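Local coordinates for probable transcriptional regulatory protein aq_1575 (Aquifex aeolicus, PDB 1LFP) that probably binds DNA and regulates transcription in the cytoplasm, at residues E54-K58 with A59-W63; I66-A69 with I70-G73; N107-T110 with S111-R114; V183-N186 with L187-L190. All coordinates share one frame; numbering follows the deposited sequence.

Interaction 1. Residues E54-K58 with A59-W63; sequences EQAKK and ANMPW
K57 sets CG opposite its carbonyl carbon (chi1 -77°), runs straight through CD and turns only at chi4 (56°), which lifts its ammonium over W63; the indole, with CG likewise opposite the carbonyl carbon (chi1 -62°), turns a face to it. The two side chains cross at about a right angle. K57 NZ stands 4.8 Å from the centroid of the W63 five-membered ring, almost on the ring normal, a cation-pi contact, and K57 CE adds a CH-pi contact over the same face, offset toward the rim. The edge of the indole is used as well: W63 NE1 gives its proton to a water 2.6 Å away, which in turn donates to K57 O. A second water donates to K57 O and M61 O and takes a weak bond from W63 NE1. A Schellman motif ends helix 47-58. N60, at positive phi, is its C-prime residue; M61 N reaches A56 O at 3.1 Å, nearly end-on to the carbonyl, while N60 N bonds K57 O from well above the carbonyl plane. On the inner side the selenomethionine M61 brings CE to 4.1 Å from A56 CB, and F25 and I29 of helix 21-39 cover it. K57 O thus accepts one amide and two waters, so A56 O and K57 O are both satisfied as the chain turns into helix 63-74, and the indole's electrons probably steady the lysine charge.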
ATOM      1  N   GLU A  54     -15.464   0.302   3.010  1.00 26.22           N
ATOM      2  CA  GLU A  54     -15.360   1.376   3.981  1.00 26.69           C
ATOM      3  C   GLU A  54     -14.383   2.487   3.584  1.00 27.68           C
ATOM      4  O   GLU A  54     -14.644   3.666   3.795  1.00 26.63           O
ATOM      5  CB  GLU A  54     -14.960   0.760   5.322  1.00 38.16           C
ATOM      6  CG  GLU A  54     -14.614   1.730   6.406  1.00 42.70           C
ATOM      7  CD  GLU A  54     -13.860   1.041   7.538  1.00 45.52           C
ATOM      8  OE1 GLU A  54     -14.388   0.048   8.087  1.00 47.64           O
ATOM      9  OE2 GLU A  54     -12.740   1.489   7.866  1.00 50.07           O
ATOM     10  N   GLN A  55     -13.249   2.096   3.019  1.00 25.77           N
ATOM     11  CA  GLN A  55     -12.219   3.022   2.598  1.00 26.10           C
ATOM     12  C   GLN A  55     -12.675   3.821   1.405  1.00 23.26           C
ATOM     13  O   GLN A  55     -12.301   4.981   1.216  1.00 21.50           O
ATOM     14  CB  GLN A  55     -10.951   2.251   2.243  1.00 43.99           C
ATOM     15  CG  GLN A  55      -9.777   2.565   3.154  1.00 50.36           C
ATOM     16  CD  GLN A  55      -8.620   3.194   2.403  1.00 53.56           C
ATOM     17  OE1 GLN A  55      -8.640   4.387   2.094  1.00 56.82           O
ATOM     18  NE2 GLN A  55      -7.613   2.389   2.086  1.00 54.66           N
ATOM     19  N   ALA A  56     -13.475   3.174   0.575  1.00 21.95           N
ATOM     20  CA  ALA A  56     -13.995   3.822  -0.604  1.00 20.29           C
ATOM     21  C   ALA A  56     -14.991   4.862  -0.154  1.00 19.95           C
ATOM     22  O   ALA A  56     -15.046   5.942  -0.702  1.00 19.13           O
ATOM     23  CB  ALA A  56     -14.680   2.801  -1.494  1.00 20.25           C
ATOM     24  N   LYS A  57     -15.807   4.527   0.844  1.00 20.55           N
ATOM     25  CA  LYS A  57     -16.799   5.475   1.304  1.00 23.89           C
ATOM     26  C   LYS A  57     -16.103   6.654   1.950  1.00 24.39           C
ATOM     27  O   LYS A  57     -16.514   7.788   1.791  1.00 25.21           O
ATOM     28  CB  LYS A  57     -17.753   4.803   2.291  1.00 26.90           C
ATOM     29  CG  LYS A  57     -18.779   3.923   1.622  1.00 29.69           C
ATOM     30  CD  LYS A  57     -19.760   3.337   2.625  1.00 34.22           C
ATOM     31  CE  LYS A  57     -20.953   2.710   1.919  1.00 34.64           C
ATOM     32  NZ  LYS A  57     -20.547   1.670   0.943  1.00 40.42           N
ATOM     33  N   LYS A  58     -15.027   6.375   2.663  1.00 26.89           N
ATOM     34  CA  LYS A  58     -14.304   7.425   3.351  1.00 28.46           C
ATOM     35  C   LYS A  58     -13.632   8.407   2.433  1.00 29.03           C
ATOM     36  O   LYS A  58     -13.441   9.575   2.802  1.00 29.16           O
ATOM     37  CB  LYS A  58     -13.273   6.812   4.300  1.00 41.02           C
ATOM     38  CG  LYS A  58     -13.183   7.552   5.617  1.00 47.10           C
ATOM     39  CD  LYS A  58     -14.549   7.580   6.317  1.00 52.22           C
ATOM     40  CE  LYS A  58     -15.077   6.169   6.620  1.00 54.92           C
ATOM     41  NZ  LYS A  58     -14.264   5.447   7.650  1.00 57.60           N
ATOM     42  N   ALA A  59     -13.320   7.956   1.219  1.00 25.30           N
ATOM     43  CA  ALA A  59     -12.652   8.781   0.225  1.00 24.31           C
ATOM     44  C   ALA A  59     -13.633   9.511  -0.684  1.00 22.88           C
ATOM     45  O   ALA A  59     -13.238  10.144  -1.662  1.00 22.59           O
ATOM     46  CB  ALA A  59     -11.711   7.913  -0.600  1.00 25.61           C
ATOM     47  N   ASN A  60     -14.920   9.383  -0.366  1.00 21.79           N
ATOM     48  CA  ASN A  60     -15.965  10.034  -1.105  1.00 22.18           C
ATOM     49  C   ASN A  60     -16.157   9.457  -2.496  1.00 22.07           C
ATOM     50  O   ASN A  60     -16.526  10.173  -3.411  1.00 21.15           O
ATOM     51  CB  ASN A  60     -15.683  11.543  -1.177  1.00 37.21           C
ATOM     52  CG  ASN A  60     -15.942  12.252   0.150  1.00 42.04           C
ATOM     53  OD1 ASN A  60     -15.433  13.352   0.393  1.00 45.33           O
ATOM     54  ND2 ASN A  60     -16.756  11.630   1.008  1.00 39.80           N
HETATM   55  N   MSE A  61     -15.900   8.166  -2.664  1.00 20.15           N
HETATM   56  CA  MSE A  61     -16.116   7.557  -3.986  1.00 19.58           C
HETATM   57  C   MSE A  61     -17.620   7.281  -4.045  1.00 19.31           C
HETATM   58  O   MSE A  61     -18.223   6.769  -3.085  1.00 19.70           O
HETATM   59  CB  MSE A  61     -15.328   6.256  -4.149  1.00 19.09           C
HETATM   60  CG  MSE A  61     -15.170   5.823  -5.632  1.00 18.26           C
HETATM   61 SE   MSE A  61     -14.020   4.429  -5.908  1.00 18.51          SE
HETATM   62  CE  MSE A  61     -15.250   3.322  -5.486  1.00  6.68           C
ATOM     63  N   PRO A  62     -18.250   7.647  -5.157  1.00 19.73           N
ATOM     64  CA  PRO A  62     -19.700   7.450  -5.355  1.00 19.64           C
ATOM     65  C   PRO A  62     -20.082   6.021  -5.015  1.00 19.09           C
ATOM     66  O   PRO A  62     -19.401   5.086  -5.387  1.00 18.64           O
ATOM     67  CB  PRO A  62     -19.905   7.790  -6.831  1.00 19.54           C
ATOM     68  CG  PRO A  62     -18.818   8.857  -7.090  1.00 22.30           C
ATOM     69  CD  PRO A  62     -17.611   8.280  -6.329  1.00 19.57           C
ATOM     70  N   TRP A  63     -21.162   5.850  -4.279  1.00 17.41           N
ATOM     71  CA  TRP A  63     -21.540   4.500  -3.913  1.00 19.96           C
ATOM     72  C   TRP A  63     -21.848   3.661  -5.138  1.00 19.79           C
ATOM     73  O   TRP A  63     -21.716   2.453  -5.107  1.00 21.11           O
ATOM     74  CB  TRP A  63     -22.747   4.543  -2.977  1.00 22.06           C
ATOM     75  CG  TRP A  63     -22.459   5.267  -1.680  1.00 23.22           C
ATOM     76  CD1 TRP A  63     -21.300   5.920  -1.315  1.00 22.03           C
ATOM     77  CD2 TRP A  63     -23.358   5.397  -0.580  1.00 23.74           C
ATOM     78  NE1 TRP A  63     -21.440   6.441  -0.042  1.00 25.63           N
ATOM     79  CE2 TRP A  63     -22.695   6.138   0.426  1.00 24.85           C
ATOM     80  CE3 TRP A  63     -24.665   4.956  -0.349  1.00 25.12           C
ATOM     81  CZ2 TRP A  63     -23.306   6.451   1.656  1.00 24.50           C
ATOM     82  CZ3 TRP A  63     -25.279   5.265   0.884  1.00 26.56           C
ATOM     83  CH2 TRP A  63     -24.592   6.007   1.863  1.00 24.95           C
TER
HETATM   84  O   HOH W   1     -18.581   7.985  -0.484  1.00 32.28           O
HETATM   85  O   HOH W   2     -19.728   7.414   1.586  1.00 40.18           O

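Interaction 2. Residues I66-A69 with I70-G73; sequences IERA and IKKG
I66 and I70, one turn apart, lie on the side of helix 63-74 packed against the neighbouring helices, whereas R68 and K71 run out together on its exposed side. The two isoleucines barely touch each other, I66 CG2 being 4.4 Å from I70 CD1. I70 CG1, placed opposite its own carbonyl carbon (chi1 -57°), lies nearer the backbone, 3.3 Å from I66 O. Both isoleucines reach I32 of helix 21-39 and I53 of helix 47-58, and A69 also faces I32, so this stripe seals the helix against the other two helices of the N-terminal region. The repeat is the i to i+4 ladder of an alpha-helix: I70 N bonds I66 O at 3.1 Å, K71 N bonds E67 O, and the buried G73 bonds A69 O through its N. On the solvent side the aliphatic parts do the touching. R68 and K71 lie alongside each other and point the same way, with K71 CE 3.8 Å from R68 CG. Their charged ends diverge, R68 NE and K71 NZ being 5.4 Å apart, and E67 OE2 stays 6.3 Å from K71 NZ, too far for a salt bridge. K72 bends at chi2 and chi3 and curls back beside K71, with K72 NZ 3.9 Å from K71 NZ; its side chain also touches E80 in a loop.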
ATOM      1  N   ILE A  66     -18.846   1.811  -6.103  1.00 18.98           N
ATOM      2  CA  ILE A  66     -18.504   0.738  -5.222  1.00 19.39           C
ATOM      3  C   ILE A  66     -19.340  -0.493  -5.658  1.00 19.85           C
ATOM      4  O   ILE A  66     -18.835  -1.601  -5.791  1.00 18.87           O
ATOM      5  CB  ILE A  66     -18.839   1.115  -3.788  1.00 18.17           C
ATOM      6  CG1 ILE A  66     -18.085   2.386  -3.388  1.00 19.15           C
ATOM      7  CG2 ILE A  66     -18.478  -0.036  -2.862  1.00 19.17           C
ATOM      8  CD1 ILE A  66     -18.357   2.798  -1.922  1.00 20.02           C
ATOM      9  N   GLU A  67     -20.626  -0.276  -5.890  1.00 20.44           N
ATOM     10  CA  GLU A  67     -21.494  -1.390  -6.302  1.00 22.19           C
ATOM     11  C   GLU A  67     -21.034  -2.013  -7.626  1.00 21.78           C
ATOM     12  O   GLU A  67     -20.973  -3.243  -7.786  1.00 23.02           O
ATOM     13  CB  GLU A  67     -22.922  -0.869  -6.439  1.00 39.31           C
ATOM     14  CG  GLU A  67     -23.935  -1.869  -6.920  1.00 46.16           C
ATOM     15  CD  GLU A  67     -25.303  -1.234  -7.052  1.00 50.73           C
ATOM     16  OE1 GLU A  67     -25.881  -0.863  -6.004  1.00 53.93           O
ATOM     17  OE2 GLU A  67     -25.782  -1.083  -8.199  1.00 53.86           O
ATOM     18  N   ARG A  68     -20.715  -1.153  -8.578  1.00 20.85           N
ATOM     19  CA  ARG A  68     -20.270  -1.582  -9.892  1.00 21.27           C
ATOM     20  C   ARG A  68     -19.023  -2.465  -9.778  1.00 21.89           C
ATOM     21  O   ARG A  68     -18.916  -3.506 -10.427  1.00 21.78           O
ATOM     22  CB  ARG A  68     -20.002  -0.354 -10.754  1.00 22.21           C
ATOM     23  CG  ARG A  68     -19.642  -0.644 -12.189  1.00 26.45           C
ATOM     24  CD  ARG A  68     -20.374   0.336 -13.127  1.00 33.57           C
ATOM     25  NE  ARG A  68     -20.318   1.714 -12.638  1.00 36.25           N
ATOM     26  CZ  ARG A  68     -21.202   2.669 -12.916  1.00 38.53           C
ATOM     27  NH1 ARG A  68     -22.252   2.434 -13.693  1.00 41.53           N
ATOM     28  NH2 ARG A  68     -21.048   3.871 -12.393  1.00 41.40           N
ATOM     29  N   ALA A  69     -18.102  -2.058  -8.895  1.00 20.62           N
ATOM     30  CA  ALA A  69     -16.859  -2.792  -8.677  1.00 20.94           C
ATOM     31  C   ALA A  69     -17.139  -4.182  -8.130  1.00 22.12           C
ATOM     32  O   ALA A  69     -16.483  -5.134  -8.533  1.00 22.77           O
ATOM     33  CB  ALA A  69     -15.933  -2.009  -7.684  1.00 22.37           C
ATOM     34  N   ILE A  70     -18.060  -4.304  -7.181  1.00 19.27           N
ATOM     35  CA  ILE A  70     -18.372  -5.634  -6.648  1.00 24.97           C
ATOM     36  C   ILE A  70     -18.961  -6.544  -7.725  1.00 26.71           C
ATOM     37  O   ILE A  70     -18.635  -7.735  -7.789  1.00 27.00           O
ATOM     38  CB  ILE A  70     -19.360  -5.553  -5.503  1.00 26.77           C
ATOM     39  CG1 ILE A  70     -18.797  -4.646  -4.418  1.00 27.01           C
ATOM     40  CG2 ILE A  70     -19.649  -6.978  -4.969  1.00 25.31           C
ATOM     41  CD1 ILE A  70     -19.770  -4.248  -3.394  1.00 26.29           C
ATOM     42  N   LYS A  71     -19.830  -6.007  -8.577  1.00 29.96           N
ATOM     43  CA  LYS A  71     -20.390  -6.861  -9.618  1.00 32.62           C
ATOM     44  C   LYS A  71     -19.323  -7.288 -10.606  1.00 33.87           C
ATOM     45  O   LYS A  71     -19.377  -8.383 -11.157  1.00 31.38           O
ATOM     46  CB  LYS A  71     -21.576  -6.184 -10.325  1.00 39.35           C
ATOM     47  CG  LYS A  71     -21.390  -4.758 -10.766  1.00 43.83           C
ATOM     48  CD  LYS A  71     -22.769  -4.099 -10.936  1.00 47.96           C
ATOM     49  CE  LYS A  71     -22.761  -2.830 -11.810  1.00 48.82           C
ATOM     50  NZ  LYS A  71     -22.687  -3.077 -13.288  1.00 49.76           N
ATOM     51  N   LYS A  72     -18.331  -6.437 -10.830  1.00 28.94           N
ATOM     52  CA  LYS A  72     -17.289  -6.821 -11.743  1.00 32.23           C
ATOM     53  C   LYS A  72     -16.390  -7.926 -11.182  1.00 34.13           C
ATOM     54  O   LYS A  72     -15.982  -8.838 -11.909  1.00 32.81           O
ATOM     55  CB  LYS A  72     -16.481  -5.608 -12.168  1.00 40.14           C
ATOM     56  CG  LYS A  72     -16.869  -5.129 -13.563  1.00 43.48           C
ATOM     57  CD  LYS A  72     -18.394  -5.015 -13.739  1.00 43.20           C
ATOM     58  CE  LYS A  72     -19.061  -6.338 -14.155  1.00 44.44           C
ATOM     59  NZ  LYS A  72     -20.548  -6.292 -14.015  1.00 44.97           N
ATOM     60  N   GLY A  73     -16.109  -7.878  -9.886  1.00 31.92           N
ATOM     61  CA  GLY A  73     -15.268  -8.912  -9.319  1.00 35.29           C
ATOM     62  C   GLY A  73     -15.963 -10.258  -9.148  1.00 37.33           C
ATOM     63  O   GLY A  73     -15.298 -11.286  -9.123  1.00 35.86           O
TER

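Interaction 3. Residues N107-T110 with S111-R114; sequences NRTT and SEVR
R108 and E112 lean across each other one helical turn apart, with guanidinium and carboxylate planes 78° from parallel. A single carboxylate oxygen carries the salt bridge: E112 OE2 lies 2.5 Å from R108 NH1, very short and strongly bent, with an angle of only 115° at the hydrogen, which leaves the detailed geometry of the bond doubtful. E112 gets there by placing CG opposite its carbonyl carbon (chi1 -51°) and extending beyond it, while R108 bends at chi2 and chi3 and folds back, bringing R108 CD within 3.3 Å of the same oxygen. The arginine is shared: NH1 also pairs with D230 and NH2 with D104. Because E112 OE2 and D230 OD2 are like charges close together, R108 between them probably offsets their repulsion. T109 OG1 lies at the edge of the guanidinium, in its plane, and is hydrogen-bonded to T103 and D230. T109 points its methyl the other way, and T109 CG2 meets V113 CG2 at 4.2 Å as the two side chains slant past each other. T110 and R114 instead run alongside, pointing the same way, with T110 CG2 4.0 Å from R114 NH2; T110 OG1 turns back to R106 O and to the hydroxyl of Y87. Beneath these side chains V113 N bonds T109 O and R114 N bonds T110 O, both at 2.8 Å. Helix 106-119 follows strand 95-103 and lays T110, V113 and R114 on L124 of the short edge strand 123-124, while E112 and V113 meet L228 in the loop between helix 212-226 and strand 231-239.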
ATOM      1  N   ASN A 107       1.511  -9.521 -18.673  1.00 30.68           N
ATOM      2  CA  ASN A 107       2.613  -9.249 -19.601  1.00 30.21           C
ATOM      3  C   ASN A 107       2.787  -7.745 -19.808  1.00 27.92           C
ATOM      4  O   ASN A 107       3.909  -7.226 -19.853  1.00 26.26           O
ATOM      5  CB  ASN A 107       2.340  -9.950 -20.940  1.00 42.63           C
ATOM      6  CG  ASN A 107       3.423  -9.701 -21.975  1.00 45.61           C
ATOM      7  OD1 ASN A 107       4.618  -9.901 -21.724  1.00 47.19           O
ATOM      8  ND2 ASN A 107       3.003  -9.271 -23.164  1.00 46.28           N
ATOM      9  N   ARG A 108       1.659  -7.056 -19.917  1.00 29.43           N
ATOM     10  CA  ARG A 108       1.633  -5.618 -20.135  1.00 27.13           C
ATOM     11  C   ARG A 108       2.252  -4.905 -18.936  1.00 24.76           C
ATOM     12  O   ARG A 108       3.185  -4.112 -19.082  1.00 23.07           O
ATOM     13  CB  ARG A 108       0.185  -5.164 -20.328  1.00 31.73           C
ATOM     14  CG  ARG A 108       0.032  -4.072 -21.360  1.00 34.31           C
ATOM     15  CD  ARG A 108      -0.603  -2.824 -20.788  1.00 34.47           C
ATOM     16  NE  ARG A 108      -1.876  -3.058 -20.112  1.00 34.81           N
ATOM     17  CZ  ARG A 108      -1.991  -3.419 -18.836  1.00 37.36           C
ATOM     18  NH1 ARG A 108      -0.911  -3.598 -18.106  1.00 41.15           N
ATOM     19  NH2 ARG A 108      -3.181  -3.572 -18.276  1.00 36.14           N
ATOM     20  N   THR A 109       1.721  -5.215 -17.767  1.00 21.03           N
ATOM     21  CA  THR A 109       2.213  -4.631 -16.524  1.00 22.84           C
ATOM     22  C   THR A 109       3.696  -4.927 -16.299  1.00 19.75           C
ATOM     23  O   THR A 109       4.469  -4.047 -15.907  1.00 20.12           O
ATOM     24  CB  THR A 109       1.424  -5.146 -15.344  1.00 23.01           C
ATOM     25  OG1 THR A 109       0.036  -4.893 -15.569  1.00 26.61           O
ATOM     26  CG2 THR A 109       1.821  -4.419 -14.066  1.00 21.82           C
ATOM     27  N   THR A 110       4.112  -6.156 -16.566  1.00 21.41           N
ATOM     28  CA  THR A 110       5.511  -6.505 -16.373  1.00 21.45           C
ATOM     29  C   THR A 110       6.420  -5.630 -17.198  1.00 19.89           C
ATOM     30  O   THR A 110       7.463  -5.147 -16.730  1.00 21.46           O
ATOM     31  CB  THR A 110       5.770  -7.990 -16.722  1.00 21.65           C
ATOM     32  OG1 THR A 110       5.001  -8.802 -15.835  1.00 22.71           O
ATOM     33  CG2 THR A 110       7.249  -8.334 -16.564  1.00 22.64           C
ATOM     34  N   SER A 111       6.024  -5.395 -18.438  1.00 21.21           N
ATOM     35  CA  SER A 111       6.832  -4.548 -19.285  1.00 21.70           C
ATOM     36  C   SER A 111       6.828  -3.092 -18.784  1.00 22.51           C
ATOM     37  O   SER A 111       7.850  -2.425 -18.772  1.00 21.87           O
ATOM     38  CB  SER A 111       6.343  -4.657 -20.724  1.00 25.62           C
ATOM     39  OG  SER A 111       7.034  -3.763 -21.576  1.00 28.87           O
ATOM     40  N   GLU A 112       5.687  -2.602 -18.335  1.00 26.40           N
ATOM     41  CA  GLU A 112       5.653  -1.228 -17.838  1.00 28.07           C
ATOM     42  C   GLU A 112       6.584  -1.111 -16.631  1.00 26.92           C
ATOM     43  O   GLU A 112       7.335  -0.131 -16.479  1.00 28.84           O
ATOM     44  CB  GLU A 112       4.236  -0.861 -17.390  1.00 36.46           C
ATOM     45  CG  GLU A 112       3.134  -1.152 -18.403  1.00 40.98           C
ATOM     46  CD  GLU A 112       1.735  -0.984 -17.814  1.00 42.18           C
ATOM     47  OE1 GLU A 112       1.470   0.053 -17.192  1.00 40.90           O
ATOM     48  OE2 GLU A 112       0.890  -1.889 -17.987  1.00 45.00           O
ATOM     49  N   VAL A 113       6.551  -2.125 -15.782  1.00 23.52           N
ATOM     50  CA  VAL A 113       7.355  -2.094 -14.558  1.00 20.94           C
ATOM     51  C   VAL A 113       8.826  -2.238 -14.878  1.00 20.36           C
ATOM     52  O   VAL A 113       9.662  -1.488 -14.343  1.00 18.49           O
ATOM     53  CB  VAL A 113       6.880  -3.165 -13.574  1.00 22.60           C
ATOM     54  CG1 VAL A 113       7.875  -3.300 -12.441  1.00 20.55           C
ATOM     55  CG2 VAL A 113       5.516  -2.777 -13.012  1.00 19.91           C
ATOM     56  N   ARG A 114       9.143  -3.147 -15.798  1.00 21.30           N
ATOM     57  CA  ARG A 114      10.509  -3.342 -16.215  1.00 24.66           C
ATOM     58  C   ARG A 114      11.027  -2.027 -16.770  1.00 23.91           C
ATOM     59  O   ARG A 114      12.101  -1.625 -16.403  1.00 22.65           O
ATOM     60  CB  ARG A 114      10.635  -4.429 -17.286  1.00 30.39           C
ATOM     61  CG  ARG A 114      12.097  -4.827 -17.576  1.00 30.32           C
ATOM     62  CD  ARG A 114      12.187  -6.024 -18.534  1.00 31.69           C
ATOM     63  NE  ARG A 114      11.482  -7.205 -18.024  1.00 36.16           N
ATOM     64  CZ  ARG A 114      11.958  -8.040 -17.099  1.00 38.53           C
ATOM     65  NH1 ARG A 114      13.162  -7.846 -16.564  1.00 36.88           N
ATOM     66  NH2 ARG A 114      11.219  -9.072 -16.699  1.00 38.10           N
TER

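Interaction 4. Residues V183-N186 with L187-L190; sequences VKEN and LEKL
The carboxylate of E188 has the ammonium of K184 beside both oxygens, K184 NZ lying 3.4 Å from E188 OE2 and 3.5 Å from E188 OE1; the carboxylate of E185, turned 58° against it, brings E185 OE2 to 3.8 Å from E188 OE1. The third flat group, the amide of N186, has the end of K189 alongside, K189 CE being 3.9 Å from N186 ND2. Like charges thus approach on one oxygen of E188, and the nearby lysine probably softens their repulsion. The salt bridge from K184 NZ to E188 OE2 is weak; the stronger partner of K184 is E54, on helix 47-58, so the lysine joins two glutamates of different helices. E188 CG occupies the position between backbone N and carbonyl carbon (chi1 39°), which lays the chain back over the helix toward K184. These are the closing turns of helix 180-188: L187 N bonds V183 O and E188 N bonds K184 O, each at 2.9 Å, K189 N bonds E185 O, and L190 N then takes the shorter step to L187 O. The inward side is apolar. V183 and L187 point the same way, with V183 CG1 3.8 Å from L187 CD1, and both pack on I140 of strand 134-143 and V159 of helix 149-159; L187 also touches I173 of strand 170-175. The helix therefore covers a face of the four-stranded antiparallel sheet. L190 packs on V159 too, and its carbonyl oxygen receives a hydrogen bond from K155.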
ATOM      1  N   VAL A 183      -7.076  -6.376  14.957  1.00 22.10           N
ATOM      2  CA  VAL A 183      -6.442  -5.207  15.555  1.00 18.60           C
ATOM      3  C   VAL A 183      -7.182  -3.918  15.149  1.00 18.26           C
ATOM      4  O   VAL A 183      -7.424  -3.044  15.970  1.00 18.71           O
ATOM      5  CB  VAL A 183      -4.960  -5.145  15.137  1.00 18.73           C
ATOM      6  CG1 VAL A 183      -4.354  -3.791  15.468  1.00 18.78           C
ATOM      7  CG2 VAL A 183      -4.216  -6.258  15.863  1.00 20.00           C
ATOM      8  N   LYS A 184      -7.557  -3.822  13.878  1.00 17.09           N
ATOM      9  CA  LYS A 184      -8.264  -2.670  13.372  1.00 17.18           C
ATOM     10  C   LYS A 184      -9.524  -2.464  14.211  1.00 19.91           C
ATOM     11  O   LYS A 184      -9.801  -1.353  14.685  1.00 19.43           O
ATOM     12  CB  LYS A 184      -8.692  -2.902  11.915  1.00 19.42           C
ATOM     13  CG  LYS A 184      -9.585  -1.797  11.335  1.00 21.13           C
ATOM     14  CD  LYS A 184      -9.888  -2.135   9.861  1.00 22.98           C
ATOM     15  CE  LYS A 184     -10.746  -1.084   9.211  1.00 26.49           C
ATOM     16  NZ  LYS A 184     -12.186  -1.228   9.542  1.00 29.31           N
ATOM     17  N   GLU A 185     -10.263  -3.561  14.388  1.00 22.72           N
ATOM     18  CA  GLU A 185     -11.522  -3.552  15.155  1.00 25.01           C
ATOM     19  C   GLU A 185     -11.296  -3.074  16.590  1.00 25.00           C
ATOM     20  O   GLU A 185     -12.006  -2.202  17.108  1.00 23.10           O
ATOM     21  CB  GLU A 185     -12.109  -4.962  15.171  1.00 40.97           C
ATOM     22  CG  GLU A 185     -13.573  -5.008  15.518  1.00 49.23           C
ATOM     23  CD  GLU A 185     -14.433  -5.388  14.324  1.00 52.89           C
ATOM     24  OE1 GLU A 185     -14.347  -6.557  13.873  1.00 55.91           O
ATOM     25  OE2 GLU A 185     -15.184  -4.517  13.835  1.00 54.78           O
ATOM     26  N   ASN A 186     -10.283  -3.634  17.234  1.00 25.04           N
ATOM     27  CA  ASN A 186      -9.980  -3.250  18.611  1.00 24.22           C
ATOM     28  C   ASN A 186      -9.542  -1.807  18.750  1.00 23.49           C
ATOM     29  O   ASN A 186      -9.784  -1.172  19.781  1.00 22.28           O
ATOM     30  CB  ASN A 186      -8.925  -4.198  19.171  1.00 32.25           C
ATOM     31  CG  ASN A 186      -9.499  -5.562  19.510  1.00 34.49           C
ATOM     32  OD1 ASN A 186      -8.772  -6.544  19.616  1.00 38.49           O
ATOM     33  ND2 ASN A 186     -10.816  -5.623  19.695  1.00 37.75           N
ATOM     34  N   LEU A 187      -8.866  -1.285  17.723  1.00 19.21           N
ATOM     35  CA  LEU A 187      -8.433   0.105  17.748  1.00 17.68           C
ATOM     36  C   LEU A 187      -9.646   1.024  17.530  1.00 18.45           C
ATOM     37  O   LEU A 187      -9.769   2.056  18.167  1.00 17.04           O
ATOM     38  CB  LEU A 187      -7.417   0.401  16.629  1.00 18.39           C
ATOM     39  CG  LEU A 187      -6.008  -0.146  16.905  1.00 15.45           C
ATOM     40  CD1 LEU A 187      -5.165  -0.057  15.605  1.00 16.31           C
ATOM     41  CD2 LEU A 187      -5.339   0.650  18.103  1.00 15.22           C
ATOM     42  N   GLU A 188     -10.537   0.677  16.623  1.00 18.78           N
ATOM     43  CA  GLU A 188     -11.673   1.584  16.447  1.00 20.89           C
ATOM     44  C   GLU A 188     -12.568   1.526  17.690  1.00 23.15           C
ATOM     45  O   GLU A 188     -13.167   2.530  18.052  1.00 23.20           O
ATOM     46  CB  GLU A 188     -12.454   1.289  15.155  1.00 32.83           C
ATOM     47  CG  GLU A 188     -12.661  -0.144  14.766  1.00 37.53           C
ATOM     48  CD  GLU A 188     -12.857  -0.313  13.253  1.00 37.03           C
ATOM     49  OE1 GLU A 188     -13.456  -1.323  12.835  1.00 40.43           O
ATOM     50  OE2 GLU A 188     -12.410   0.553  12.472  1.00 40.79           O
ATOM     51  N   LYS A 189     -12.643   0.356  18.328  1.00 20.06           N
ATOM     52  CA  LYS A 189     -13.445   0.161  19.545  1.00 23.36           C
ATOM     53  C   LYS A 189     -12.906   1.011  20.704  1.00 22.52           C
ATOM     54  O   LYS A 189     -13.596   1.191  21.714  1.00 23.61           O
ATOM     55  CB  LYS A 189     -13.443  -1.321  19.915  1.00 37.21           C
ATOM     56  CG  LYS A 189     -14.387  -1.713  21.021  1.00 45.12           C
ATOM     57  CD  LYS A 189     -15.242  -2.887  20.589  1.00 47.23           C
ATOM     58  CE  LYS A 189     -14.392  -4.062  20.096  1.00 50.83           C
ATOM     59  NZ  LYS A 189     -15.227  -5.238  19.687  1.00 53.34           N
ATOM     60  N   LEU A 190     -11.680   1.519  20.556  1.00 21.52           N
ATOM     61  CA  LEU A 190     -11.045   2.400  21.538  1.00 21.63           C
ATOM     62  C   LEU A 190     -11.028   3.842  21.056  1.00 23.03           C
ATOM     63  O   LEU A 190     -10.348   4.689  21.632  1.00 24.95           O
ATOM     64  CB  LEU A 190      -9.609   1.974  21.835  1.00 22.48           C
ATOM     65  CG  LEU A 190      -9.485   0.514  22.219  1.00 18.47           C
ATOM     66  CD1 LEU A 190      -8.021   0.249  22.591  1.00 20.50           C
ATOM     67  CD2 LEU A 190     -10.421   0.155  23.356  1.00 24.20           C
TER

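In the fold
Interactions 1 and 2 belong to one helical region: I66 touches A56, K57 and M61, so the turn ending helix 47-58 and the packed stripe of helix 63-74 share a hydrophobic seam. Interaction 4 meets interaction 1 through the salt bridge from K184 NZ to E54 OE1, joining the N-terminal helices to the sheet-covering helix 180-188. Interaction 3 stands apart, its centre about 38 Å from that of interaction 4, beside the mixed sheet. All four are partly buried, with different outer chemistry: cation-pi and waters in 1, clustered lysines and an arginine on the exposed side in 2, a shared arginine among acids in 3, and a lysine between glutamates in 4.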